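PDB 6TZ0: RNA-dependent RNA Polymerase from Bombyx mori cytoplasmic polyhedrosis virus, which catalyses template-directed synthesis of viral RNA, making plus strands in transcription and minus strands in genome replication. Local coordinates for residues Q258-N263 with R317-S322; G265-P270 with K284-P289; T324-A329 with Y1042-Y1047; Y534-R539 with Q725-G730. One frame throughout, in Å; residues are numbered along the deposited sequence.

In the fold
The four contacts lie close together, on the same side of the chain's centre. The hairpin of contact 2 is the middle piece. The centre of contact 2 is about 13 Å from that of contact 1 and about 12 Å from those of contacts 3 and 4. Contact 1 joins it where Leu261 O meets Thr286 OG1 at 2.8 Å. Contact 3 joins it through Ser1043 OG, 3.1 Å from Thr268 O. Gln325 of contact 3 also reaches Val728 of contact 4. N-terminal, catalytic and C-terminal regions thus meet here. All four contacts lie away from the known binding sites, although residues 534-539 lie just before strand 541-548, which carries the magnesium-binding Asp547.

Contact 1: residues Q258-N263 with R317-S322; sequences QEALHN and RALRLS
Leu319 reaches from helix 309-320 onto the side of helix 257-264, and one methyl, CD1, makes most of the contact. CD1 lies 3.7 Å from Glu259 CG and equally close to the backbone N of Ala260. It is also 4.2 Å from Ala260 CB, which makes this the tight part. Glu259 has its CG anti to the backbone N (chi1 -176°) and then runs extended. Its side chain crosses the leucine at about a right angle. The carboxylate also lies beside the methyl, and its OE2 forms a salt bridge with Arg300 of helix 295-306.

The contact is looser at Asn263, which is exposed and brings only ND2 to 4.0 Å from Leu319 CD1. Ser322 is a loose neighbour too, but a buried one, and it does not bond across. Its OG stays 4.2 Å from Ala260 O and turns back to Ala318 O in a weak hydrogen bond of 3.3 Å, just past the end of helix 309-320. Val328 of helix 325-339 packs on both Ala260 and Ser322.

No hydrogen bond links the two segments. The helices are held here by apolar packing, and the buried charge of Glu259 is paired with an arginine of a third helix.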
loop_
_atom_site.group_PDB
_atom_site.type_symbol
_atom_site.label_atom_id
_atom_site.label_comp_id
_atom_site.label_asym_id
_atom_site.label_seq_id
_atom_site.Cartn_x
_atom_site.Cartn_y
_atom_site.Cartn_z
ATOM N N GLN A 258 16.278 -17.327 23.115
ATOM C CA GLN A 258 15.468 -17.396 24.319
ATOM C C GLN A 258 15.954 -18.510 25.238
ATOM O O GLN A 258 16.050 -18.320 26.455
ATOM C CB GLN A 258 14.011 -17.589 23.918
ATOM C CG GLN A 258 13.006 -17.417 25.011
ATOM C CD GLN A 258 11.607 -17.471 24.472
ATOM O OE1 GLN A 258 11.400 -17.744 23.295
ATOM N NE2 GLN A 258 10.638 -17.178 25.312
ATOM N N GLU A 259 16.327 -19.657 24.666
ATOM C CA GLU A 259 16.918 -20.730 25.459
ATOM C C GLU A 259 18.304 -20.362 25.970
ATOM O O GLU A 259 18.662 -20.718 27.101
ATOM C CB GLU A 259 16.986 -22.008 24.631
ATOM C CG GLU A 259 17.496 -23.210 25.384
ATOM C CD GLU A 259 17.536 -24.445 24.526
ATOM O OE1 GLU A 259 17.138 -24.357 23.348
ATOM O OE2 GLU A 259 17.973 -25.501 25.023
ATOM N N ALA A 260 19.085 -19.648 25.157
ATOM C CA ALA A 260 20.400 -19.196 25.605
ATOM C C ALA A 260 20.290 -18.229 26.780
ATOM O O ALA A 260 21.014 -18.360 27.776
ATOM C CB ALA A 260 21.150 -18.543 24.449
ATOM N N LEU A 261 19.360 -17.281 26.695
ATOM C CA LEU A 261 19.162 -16.310 27.756
ATOM C C LEU A 261 18.526 -16.945 28.986
ATOM O O LEU A 261 18.742 -16.466 30.103
ATOM C CB LEU A 261 18.306 -15.164 27.228
ATOM C CG LEU A 261 18.233 -13.849 27.992
ATOM C CD1 LEU A 261 19.577 -13.147 27.965
ATOM C CD2 LEU A 261 17.183 -12.994 27.356
ATOM N N HIS A 262 17.748 -18.015 28.799
ATOM C CA HIS A 262 17.309 -18.839 29.921
ATOM C C HIS A 262 18.489 -19.470 30.647
ATOM O O HIS A 262 18.577 -19.410 31.877
ATOM C CB HIS A 262 16.357 -19.923 29.430
ATOM C CG HIS A 262 16.056 -20.970 30.455
ATOM N ND1 HIS A 262 15.242 -20.740 31.540
ATOM C CD2 HIS A 262 16.466 -22.254 30.560
ATOM C CE1 HIS A 262 15.162 -21.836 32.271
ATOM N NE2 HIS A 262 15.894 -22.771 31.695
ATOM N N ASN A 263 19.409 -20.083 29.900
ATOM C CA ASN A 263 20.551 -20.732 30.539
ATOM C C ASN A 263 21.584 -19.755 31.085
ATOM O O ASN A 263 22.468 -20.191 31.827
ATOM C CB ASN A 263 21.231 -21.707 29.580
ATOM C CG ASN A 263 20.465 -23.001 29.427
ATOM O OD1 ASN A 263 19.945 -23.543 30.398
ATOM N ND2 ASN A 263 20.402 -23.509 28.210
ATOM N N ARG A 317 27.433 -24.001 20.617
ATOM C CA ARG A 317 28.512 -23.227 21.222
ATOM C C ARG A 317 27.998 -21.934 21.847
ATOM O O ARG A 317 28.424 -21.554 22.942
ATOM C CB ARG A 317 29.557 -22.924 20.153
ATOM C CG ARG A 317 30.768 -22.186 20.629
ATOM C CD ARG A 317 31.738 -21.982 19.485
ATOM N NE ARG A 317 32.916 -21.249 19.917
ATOM C CZ ARG A 317 33.986 -21.824 20.450
ATOM N NH1 ARG A 317 35.014 -21.087 20.832
ATOM N NH2 ARG A 317 34.024 -23.137 20.613
ATOM N N ALA A 318 27.084 -21.248 21.161
ATOM C CA ALA A 318 26.496 -20.025 21.706
ATOM C C ALA A 318 25.578 -20.319 22.888
ATOM O O ALA A 318 25.462 -19.499 23.806
ATOM C CB ALA A 318 25.730 -19.287 20.614
ATOM N N LEU A 319 24.900 -21.467 22.867
ATOM C CA LEU A 319 24.091 -21.901 24.004
ATOM C C LEU A 319 24.950 -22.158 25.233
ATOM O O LEU A 319 24.528 -21.886 26.361
ATOM C CB LEU A 319 23.308 -23.165 23.645
ATOM C CG LEU A 319 21.850 -23.128 23.191
ATOM C CD1 LEU A 319 21.010 -22.697 24.356
ATOM C CD2 LEU A 319 21.613 -22.211 22.016
ATOM N N ARG A 320 26.159 -22.688 25.041
ATOM C CA ARG A 320 26.957 -23.074 26.201
ATOM C C ARG A 320 27.821 -21.929 26.718
ATOM O O ARG A 320 27.858 -21.677 27.926
ATOM C CB ARG A 320 27.818 -24.283 25.861
ATOM C CG ARG A 320 27.004 -25.519 25.578
ATOM C CD ARG A 320 26.308 -25.980 26.836
ATOM N NE ARG A 320 25.590 -27.233 26.641
ATOM C CZ ARG A 320 24.872 -27.830 27.585
ATOM N NH1 ARG A 320 24.248 -28.971 27.329
ATOM N NH2 ARG A 320 24.778 -27.284 28.789
ATOM N N LEU A 321 28.520 -21.219 25.835
ATOM C CA LEU A 321 29.597 -20.325 26.243
ATOM C C LEU A 321 29.133 -18.902 26.533
ATOM O O LEU A 321 29.968 -17.996 26.609
ATOM C CB LEU A 321 30.694 -20.301 25.181
ATOM C CG LEU A 321 31.485 -21.586 24.971
ATOM C CD1 LEU A 321 32.474 -21.402 23.845
ATOM C CD2 LEU A 321 32.196 -21.984 26.244
ATOM N N SER A 322 27.838 -18.681 26.707
ATOM C CA SER A 322 27.314 -17.361 27.026
ATOM C C SER A 322 27.106 -17.247 28.530
ATOM O O SER A 322 26.586 -18.172 29.164
ATOM C CB SER A 322 26.009 -17.099 26.279
ATOM O OG SER A 322 25.005 -18.011 26.680
#

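Contact 2: residues G265-P270 with K284-P289; sequences GRATVP and KTTSEP
Gly265 O is gripped from opposite faces of its carbonyl plane, by Thr286 N at 3.0 Å and by Arg266 NH1. The two segments form the open end of a beta hairpin, strands 266-272 and 278-285, in the N-terminal region. Both donors stand well out of the plane, one on each side. The arginine doubles back to get there, with its chain bent at chi2 (-71°), and Gly265 O lies close to the guanidinium plane. Thr285 OG1 also comes near this oxygen, but any bond would be weak.

Gly265 takes a positive phi of 94°, a backbone shape that glycine adopts readily, where helix 257-264 gives way to the strand. Next come Arg266 and Thr285, a non-hydrogen-bonded antiparallel pair. Ala267 and Lys284 are the hydrogen-bonded pair, joined by Ala267 N to Lys284 O at 3.1 Å and Lys284 N to Ala267 O at 3.0 Å.

Ala267 CB meets Thr286 CG2 at 3.7 Å, while the Thr286 hydroxyl is taken by Leu261 O of the preceding helix. Gln325 of helix 325-339 touches both Ala267 and Val269. Lys284 lays CD against Val269 CG2 at 3.8 Å. Its chain then bends at chi3 and chi4, and NZ returns to its own strand, bonding Thr285 O at 2.8 Å.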
loop_
_atom_site.group_PDB
_atom_site.type_symbol
_atom_site.label_atom_id
_atom_site.label_comp_id
_atom_site.label_asym_id
_atom_site.label_seq_id
_atom_site.Cartn_x
_atom_site.Cartn_y
_atom_site.Cartn_z
ATOM N N GLY A 265 20.775 -17.282 33.222
ATOM C CA GLY A 265 20.354 -17.311 34.608
ATOM C C GLY A 265 20.191 -15.968 35.278
ATOM O O GLY A 265 19.113 -15.696 35.812
ATOM N N ARG A 266 21.209 -15.117 35.269
ATOM C CA ARG A 266 21.133 -13.822 35.925
ATOM C C ARG A 266 21.588 -12.755 34.950
ATOM O O ARG A 266 22.523 -12.971 34.180
ATOM C CB ARG A 266 22.006 -13.762 37.184
ATOM C CG ARG A 266 21.575 -14.671 38.310
ATOM C CD ARG A 266 20.301 -14.163 38.954
ATOM N NE ARG A 266 19.925 -14.951 40.124
ATOM C CZ ARG A 266 19.131 -16.015 40.087
ATOM N NH1 ARG A 266 18.623 -16.432 38.937
ATOM N NH2 ARG A 266 18.844 -16.668 41.205
ATOM N N ALA A 267 20.932 -11.603 34.992
ATOM C CA ALA A 267 21.378 -10.467 34.206
ATOM C C ALA A 267 21.175 -9.205 35.021
ATOM O O ALA A 267 20.142 -9.040 35.672
ATOM C CB ALA A 267 20.631 -10.363 32.875
ATOM N N THR A 268 22.169 -8.332 34.991
ATOM C CA THR A 268 22.065 -7.008 35.584
ATOM C C THR A 268 21.744 -6.007 34.470
ATOM O O THR A 268 22.591 -5.690 33.632
ATOM C CB THR A 268 23.325 -6.674 36.388
ATOM O OG1 THR A 268 23.327 -5.294 36.772
ATOM C CG2 THR A 268 24.617 -7.081 35.682
ATOM N N VAL A 269 20.501 -5.547 34.453
ATOM C CA VAL A 269 19.912 -4.848 33.313
ATOM C C VAL A 269 19.563 -3.439 33.781
ATOM O O VAL A 269 19.419 -3.205 34.988
ATOM C CB VAL A 269 18.674 -5.596 32.769
ATOM C CG1 VAL A 269 19.044 -7.000 32.411
ATOM C CG2 VAL A 269 17.552 -5.600 33.788
ATOM N N PRO A 270 19.439 -2.476 32.868
ATOM C CA PRO A 270 18.977 -1.145 33.276
ATOM C C PRO A 270 17.472 -1.120 33.516
ATOM O O PRO A 270 16.731 -2.018 33.121
ATOM C CB PRO A 270 19.367 -0.250 32.095
ATOM C CG PRO A 270 19.427 -1.155 30.950
ATOM C CD PRO A 270 19.933 -2.461 31.480
ATOM N N LYS A 284 18.215 -9.262 37.918
ATOM C CA LYS A 284 17.029 -10.091 37.819
ATOM C C LYS A 284 17.404 -11.487 37.344
ATOM O O LYS A 284 18.529 -11.741 36.913
ATOM C CB LYS A 284 16.012 -9.465 36.864
ATOM C CG LYS A 284 16.452 -9.459 35.418
ATOM C CD LYS A 284 15.472 -8.710 34.544
ATOM C CE LYS A 284 14.138 -9.416 34.448
ATOM N NZ LYS A 284 14.218 -10.712 33.745
ATOM N N THR A 285 16.442 -12.396 37.424
ATOM C CA THR A 285 16.592 -13.726 36.855
ATOM C C THR A 285 16.085 -13.716 35.421
ATOM O O THR A 285 15.184 -12.945 35.079
ATOM C CB THR A 285 15.862 -14.785 37.686
ATOM O OG1 THR A 285 16.061 -16.075 37.093
ATOM C CG2 THR A 285 14.378 -14.501 37.797
ATOM N N THR A 286 16.701 -14.534 34.573
ATOM C CA THR A 286 16.304 -14.640 33.177
ATOM C C THR A 286 15.816 -16.035 32.831
ATOM O O THR A 286 15.726 -16.383 31.653
ATOM C CB THR A 286 17.450 -14.236 32.250
ATOM O OG1 THR A 286 18.592 -15.066 32.492
ATOM C CG2 THR A 286 17.820 -12.787 32.454
ATOM N N SER A 287 15.516 -16.842 33.841
ATOM C CA SER A 287 14.892 -18.132 33.610
ATOM C C SER A 287 13.460 -17.936 33.129
ATOM O O SER A 287 12.831 -16.918 33.417
ATOM C CB SER A 287 14.919 -18.964 34.885
ATOM O OG SER A 287 14.150 -18.351 35.899
ATOM N N GLU A 288 12.949 -18.910 32.400
ATOM C CA GLU A 288 11.661 -18.821 31.735
ATOM C C GLU A 288 10.632 -19.702 32.430
ATOM O O GLU A 288 10.991 -20.648 33.136
ATOM C CB GLU A 288 11.808 -19.238 30.266
ATOM C CG GLU A 288 12.727 -18.344 29.453
ATOM C CD GLU A 288 12.197 -16.938 29.276
ATOM O OE1 GLU A 288 10.965 -16.764 29.203
ATOM O OE2 GLU A 288 13.017 -16.002 29.210
ATOM N N PRO A 289 9.339 -19.410 32.273
ATOM C CA PRO A 289 8.307 -20.289 32.837
ATOM C C PRO A 289 8.245 -21.623 32.109
ATOM O O PRO A 289 8.854 -21.823 31.059
ATOM C CB PRO A 289 7.019 -19.491 32.644
ATOM C CG PRO A 289 7.455 -18.090 32.534
ATOM C CD PRO A 289 8.760 -18.130 31.826
#

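Contact 3: residues T324-A329 with Y1042-Y1047; sequences TQNDVA and YSNLAY
Tyr1047 gives its phenol proton to Ala329 O, a backbone carbonyl within helix 325-339, although the two residues are over 700 positions apart. The OH to O distance is 2.7 Å. The hydroxyl stands 39° out of the carbonyl plane, while the oxygen lies at the ring edge, near the ring plane. Ala329 CB rests 3.7 Å from Tyr1047 CE1, so the same residue meets the phenol with both its carbonyl and its methyl.

A turn earlier, Asn326 and Asn1044 bring their amides together obliquely, with the planes 68° apart. Gln325 stretches out fully, its CG anti to the backbone N (chi1 -174°), and sets OE1 3.4 Å from Ser1043 OG. That hydroxyl has its hydrogen bond with Thr268 O of the neighbouring hairpin.

The contact thus lays a loop of the C-terminal region against the N-terminal part of helix 325-339. The start of that helix is fixed by its own residues. Thr324 N bonds to Asp327 OD2 at 3.1 Å, and Asp327 N bonds back to Thr324 OG1 at 3.2 Å. This reciprocal pair is a capping box, with Thr324 as N-cap.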
loop_
_atom_site.group_PDB
_atom_site.type_symbol
_atom_site.label_atom_id
_atom_site.label_comp_id
_atom_site.label_asym_id
_atom_site.label_seq_id
_atom_site.Cartn_x
_atom_site.Cartn_y
_atom_site.Cartn_z
ATOM N N THR A 324 26.735 -13.599 30.039
ATOM C CA THR A 324 26.015 -12.358 30.260
ATOM C C THR A 324 24.893 -12.244 29.238
ATOM O O THR A 324 24.727 -13.097 28.368
ATOM C CB THR A 324 26.966 -11.163 30.176
ATOM O OG1 THR A 324 27.539 -11.095 28.868
ATOM C CG2 THR A 324 28.077 -11.302 31.189
ATOM N N GLN A 325 24.105 -11.179 29.360
ATOM C CA GLN A 325 23.117 -10.879 28.332
ATOM C C GLN A 325 23.791 -10.369 27.065
ATOM O O GLN A 325 23.294 -10.604 25.953
ATOM C CB GLN A 325 22.117 -9.856 28.864
ATOM C CG GLN A 325 20.951 -9.556 27.945
ATOM C CD GLN A 325 20.077 -8.461 28.486
ATOM O OE1 GLN A 325 20.351 -7.916 29.544
ATOM N NE2 GLN A 325 19.048 -8.102 27.748
ATOM N N ASN A 326 24.937 -9.698 27.214
ATOM C CA ASN A 326 25.650 -9.183 26.054
ATOM C C ASN A 326 26.254 -10.306 25.230
ATOM O O ASN A 326 26.423 -10.154 24.016
ATOM C CB ASN A 326 26.739 -8.207 26.483
ATOM C CG ASN A 326 26.182 -7.006 27.195
ATOM O OD1 ASN A 326 25.046 -6.611 26.957
ATOM N ND2 ASN A 326 26.990 -6.389 28.043
ATOM N N ASP A 327 26.549 -11.442 25.862
ATOM C CA ASP A 327 27.037 -12.602 25.126
ATOM C C ASP A 327 25.972 -13.138 24.183
ATOM O O ASP A 327 26.247 -13.424 23.009
ATOM C CB ASP A 327 27.483 -13.688 26.098
ATOM C CG ASP A 327 28.714 -13.303 26.863
ATOM O OD1 ASP A 327 29.450 -12.418 26.389
ATOM O OD2 ASP A 327 28.974 -13.908 27.921
ATOM N N VAL A 328 24.741 -13.251 24.681
ATOM C CA VAL A 328 23.627 -13.717 23.871
ATOM C C VAL A 328 23.310 -12.709 22.780
ATOM O O VAL A 328 22.992 -13.094 21.649
ATOM C CB VAL A 328 22.412 -13.993 24.773
ATOM C CG1 VAL A 328 21.254 -14.568 23.975
ATOM C CG2 VAL A 328 22.807 -14.910 25.894
ATOM N N ALA A 329 23.460 -11.414 23.076
ATOM C CA ALA A 329 23.238 -10.380 22.069
ATOM C C ALA A 329 24.260 -10.457 20.940
ATOM O O ALA A 329 23.904 -10.329 19.760
ATOM C CB ALA A 329 23.281 -9.002 22.724
ATOM N N TYR A 1042 26.430 -1.966 32.832
ATOM C CA TYR A 1042 26.045 -3.366 32.795
ATOM C C TYR A 1042 25.018 -3.518 31.687
ATOM O O TYR A 1042 24.023 -2.782 31.680
ATOM C CB TYR A 1042 25.409 -3.789 34.117
ATOM C CG TYR A 1042 26.222 -3.526 35.358
ATOM C CD1 TYR A 1042 27.218 -4.400 35.762
ATOM C CD2 TYR A 1042 25.973 -2.403 36.140
ATOM C CE1 TYR A 1042 27.949 -4.162 36.905
ATOM C CE2 TYR A 1042 26.699 -2.154 37.283
ATOM C CZ TYR A 1042 27.686 -3.037 37.658
ATOM O OH TYR A 1042 28.414 -2.792 38.797
ATOM N N SER A 1043 25.258 -4.460 30.761
ATOM C CA SER A 1043 24.305 -4.836 29.712
ATOM C C SER A 1043 23.899 -3.669 28.825
ATOM O O SER A 1043 22.815 -3.112 29.018
ATOM C CB SER A 1043 23.053 -5.501 30.292
ATOM O OG SER A 1043 23.349 -6.783 30.803
ATOM N N ASN A 1044 24.815 -3.236 27.954
ATOM C CA ASN A 1044 24.629 -2.074 27.089
ATOM C C ASN A 1044 23.325 -2.109 26.300
ATOM O O ASN A 1044 22.878 -3.162 25.853
ATOM C CB ASN A 1044 25.804 -1.953 26.121
ATOM C CG ASN A 1044 26.043 -3.205 25.305
ATOM O OD1 ASN A 1044 25.430 -4.235 25.524
ATOM N ND2 ASN A 1044 26.909 -3.097 24.310
ATOM N N LEU A 1045 22.702 -0.948 26.161
ATOM C CA LEU A 1045 21.387 -0.854 25.555
ATOM C C LEU A 1045 21.433 -0.590 24.056
ATOM O O LEU A 1045 20.400 -0.262 23.465
ATOM C CB LEU A 1045 20.558 0.193 26.301
ATOM C CG LEU A 1045 21.118 1.569 26.650
ATOM C CD1 LEU A 1045 20.899 2.560 25.559
ATOM C CD2 LEU A 1045 20.465 2.056 27.918
ATOM N N ALA A 1046 22.600 -0.751 23.436
ATOM C CA ALA A 1046 22.750 -0.833 21.990
ATOM C C ALA A 1046 24.045 -1.577 21.712
ATOM O O ALA A 1046 24.897 -1.712 22.593
ATOM C CB ALA A 1046 22.759 0.545 21.326
ATOM N N TYR A 1047 24.193 -2.071 20.478
ATOM C CA TYR A 1047 25.415 -2.796 20.144
ATOM C C TYR A 1047 26.630 -1.885 20.054
ATOM O O TYR A 1047 27.754 -2.372 20.196
ATOM C CB TYR A 1047 25.275 -3.578 18.836
ATOM C CG TYR A 1047 24.440 -4.826 18.924
ATOM C CD1 TYR A 1047 24.898 -5.930 19.615
ATOM C CD2 TYR A 1047 23.225 -4.920 18.267
ATOM C CE1 TYR A 1047 24.152 -7.073 19.695
ATOM C CE2 TYR A 1047 22.471 -6.063 18.339
ATOM C CZ TYR A 1047 22.940 -7.136 19.053
ATOM O OH TYR A 1047 22.198 -8.288 19.124
#

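Contact 4: residues Y534-R539 with Q725-G730; sequences YWTSQR and QLVVNG
Thr536 carries the van der Waals packing, and each branch of its side chain has its own partner. The methyl CG2 is anti to the backbone N and meets the backbone of Asn729, 3.4 Å from Asn729 N and 3.7 Å from Asn729 CA. Thr536 CB stands 3.9 Å from Gly730 N. The OG1 branch turns to a valine methyl, Val727 CG1, also at 3.9 Å. Beside it, Ser537 OG only brushes Gly730 CA at 4.4 Å. All five touching residues are buried.

At the contact the 725-730 backbone turns. Asn729 and Gly730 both have positive phi, 60° and 74°, and they lie between strands 725-727 and 732-733. With strand 720-722 these make a small three-stranded antiparallel sheet. It follows the palm strand 711-716 in the chain and probably corresponds to motif E of viral RNA polymerases. On the other side, residues 534-539 link helix 530-535 to the palm strand 541-548.

Polar groups bond elsewhere, and no hydrogen bond crosses between the segments. Thr536 OG1 is bonded to Met532 O, four residues back. Ser537 OG bonds to both Leu533 O and Trp272 N. Trp272 also binds Gly730 O through its indole NE1, so Trp272, from the hairpin strand 266-272, bonds to both segments.

Within 534-539, Ser537 N bonds to Tyr534 O at 3.2 Å. Gln538 folds back over a face of the Tyr534 ring, where NE2 makes a weak bond of 3.4 Å to Tyr534 O.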
loop_
_atom_site.group_PDB
_atom_site.type_symbol
_atom_site.label_atom_id
_atom_site.label_comp_id
_atom_site.label_asym_id
_atom_site.label_seq_id
_atom_site.Cartn_x
_atom_site.Cartn_y
_atom_site.Cartn_z
ATOM N N TYR A 534 9.943 0.569 28.919
ATOM C CA TYR A 534 9.327 0.650 30.240
ATOM C C TYR A 534 8.815 -0.709 30.703
ATOM O O TYR A 534 9.138 -1.156 31.807
ATOM C CB TYR A 534 8.195 1.673 30.243
ATOM C CG TYR A 534 7.487 1.737 31.571
ATOM C CD1 TYR A 534 8.115 2.279 32.680
ATOM C CD2 TYR A 534 6.198 1.249 31.720
ATOM C CE1 TYR A 534 7.490 2.333 33.892
ATOM C CE2 TYR A 534 5.562 1.297 32.938
ATOM C CZ TYR A 534 6.214 1.843 34.018
ATOM O OH TYR A 534 5.590 1.907 35.237
ATOM N N TRP A 535 8.020 -1.385 29.879
ATOM C CA TRP A 535 7.386 -2.619 30.322
ATOM C C TRP A 535 8.317 -3.817 30.349
ATOM O O TRP A 535 7.895 -4.888 30.790
ATOM C CB TRP A 535 6.179 -2.966 29.451
ATOM C CG TRP A 535 4.988 -2.130 29.718
ATOM C CD1 TRP A 535 4.507 -1.124 28.948
ATOM C CD2 TRP A 535 4.135 -2.209 30.858
ATOM N NE1 TRP A 535 3.391 -0.577 29.527
ATOM C CE2 TRP A 535 3.145 -1.226 30.707
ATOM C CE3 TRP A 535 4.113 -3.017 31.997
ATOM C CZ2 TRP A 535 2.142 -1.030 31.646
ATOM C CZ3 TRP A 535 3.118 -2.822 32.923
ATOM C CH2 TRP A 535 2.146 -1.838 32.744
ATOM N N THR A 536 9.554 -3.690 29.892
ATOM C CA THR A 536 10.477 -4.800 30.025
ATOM C C THR A 536 11.396 -4.614 31.229
ATOM O O THR A 536 12.066 -5.564 31.645
ATOM C CB THR A 536 11.277 -4.966 28.727
ATOM O OG1 THR A 536 10.420 -4.692 27.618
ATOM C CG2 THR A 536 11.669 -6.406 28.553
ATOM N N SER A 537 11.395 -3.423 31.828
ATOM C CA SER A 537 12.026 -3.168 33.116
ATOM C C SER A 537 11.146 -3.556 34.293
ATOM O O SER A 537 11.541 -3.331 35.440
ATOM C CB SER A 537 12.393 -1.689 33.244
ATOM O OG SER A 537 13.388 -1.316 32.312
ATOM N N GLN A 538 9.972 -4.118 34.041
ATOM C CA GLN A 538 9.034 -4.463 35.092
ATOM C C GLN A 538 9.198 -5.921 35.492
ATOM O O GLN A 538 9.834 -6.718 34.804
ATOM C CB GLN A 538 7.605 -4.203 34.633
ATOM C CG GLN A 538 7.364 -2.773 34.208
ATOM C CD GLN A 538 7.569 -1.800 35.331
ATOM O OE1 GLN A 538 7.164 -2.053 36.459
ATOM N NE2 GLN A 538 8.224 -0.689 35.039
ATOM N N ARG A 539 8.597 -6.269 36.618
ATOM C CA ARG A 539 8.634 -7.621 37.141
ATOM C C ARG A 539 7.226 -8.193 37.197
ATOM O O ARG A 539 6.240 -7.454 37.186
ATOM C CB ARG A 539 9.291 -7.644 38.519
ATOM C CG ARG A 539 8.655 -6.722 39.508
ATOM C CD ARG A 539 9.432 -6.725 40.792
ATOM N NE ARG A 539 9.335 -8.013 41.461
ATOM C CZ ARG A 539 10.122 -8.392 42.457
ATOM N NH1 ARG A 539 11.069 -7.579 42.898
ATOM N NH2 ARG A 539 9.964 -9.586 43.008
ATOM N N GLN A 725 11.662 -4.316 15.681
ATOM C CA GLN A 725 12.529 -3.730 16.697
ATOM C C GLN A 725 12.432 -4.600 17.938
ATOM O O GLN A 725 11.370 -4.684 18.558
ATOM C CB GLN A 725 12.143 -2.284 16.987
ATOM C CG GLN A 725 12.626 -1.329 15.919
ATOM C CD GLN A 725 12.081 0.066 16.079
ATOM O OE1 GLN A 725 11.130 0.293 16.818
ATOM N NE2 GLN A 725 12.712 1.021 15.415
ATOM N N LEU A 726 13.530 -5.256 18.282
ATOM C CA LEU A 726 13.581 -6.193 19.393
ATOM C C LEU A 726 14.087 -5.489 20.642
ATOM O O LEU A 726 15.126 -4.828 20.608
ATOM C CB LEU A 726 14.481 -7.380 19.054
ATOM C CG LEU A 726 14.763 -8.417 20.134
ATOM C CD1 LEU A 726 13.502 -9.049 20.623
ATOM C CD2 LEU A 726 15.692 -9.479 19.602
ATOM N N VAL A 727 13.348 -5.633 21.737
ATOM C CA VAL A 727 13.753 -5.127 23.041
ATOM C C VAL A 727 13.878 -6.313 23.983
ATOM O O VAL A 727 12.957 -7.126 24.087
ATOM C CB VAL A 727 12.760 -4.087 23.588
ATOM C CG1 VAL A 727 13.137 -3.674 24.996
ATOM C CG2 VAL A 727 12.712 -2.872 22.680
ATOM N N VAL A 728 15.034 -6.434 24.633
ATOM C CA VAL A 728 15.314 -7.509 25.583
ATOM C C VAL A 728 15.835 -6.850 26.854
ATOM O O VAL A 728 16.992 -6.431 26.899
ATOM C CB VAL A 728 16.331 -8.524 25.047
ATOM C CG1 VAL A 728 16.573 -9.600 26.058
ATOM C CG2 VAL A 728 15.868 -9.140 23.747
ATOM N N ASN A 729 14.988 -6.766 27.885
ATOM C CA ASN A 729 15.337 -6.304 29.237
ATOM C C ASN A 729 15.872 -4.871 29.257
ATOM O O ASN A 729 16.942 -4.591 29.790
ATOM C CB ASN A 729 16.323 -7.258 29.915
ATOM C CG ASN A 729 15.666 -8.506 30.406
ATOM O OD1 ASN A 729 14.585 -8.458 30.976
ATOM N ND2 ASN A 729 16.324 -9.639 30.208
ATOM N N GLY A 730 15.091 -3.957 28.694
ATOM C CA GLY A 730 15.489 -2.564 28.681
ATOM C C GLY A 730 16.592 -2.240 27.706
ATOM O O GLY A 730 17.257 -1.215 27.851
#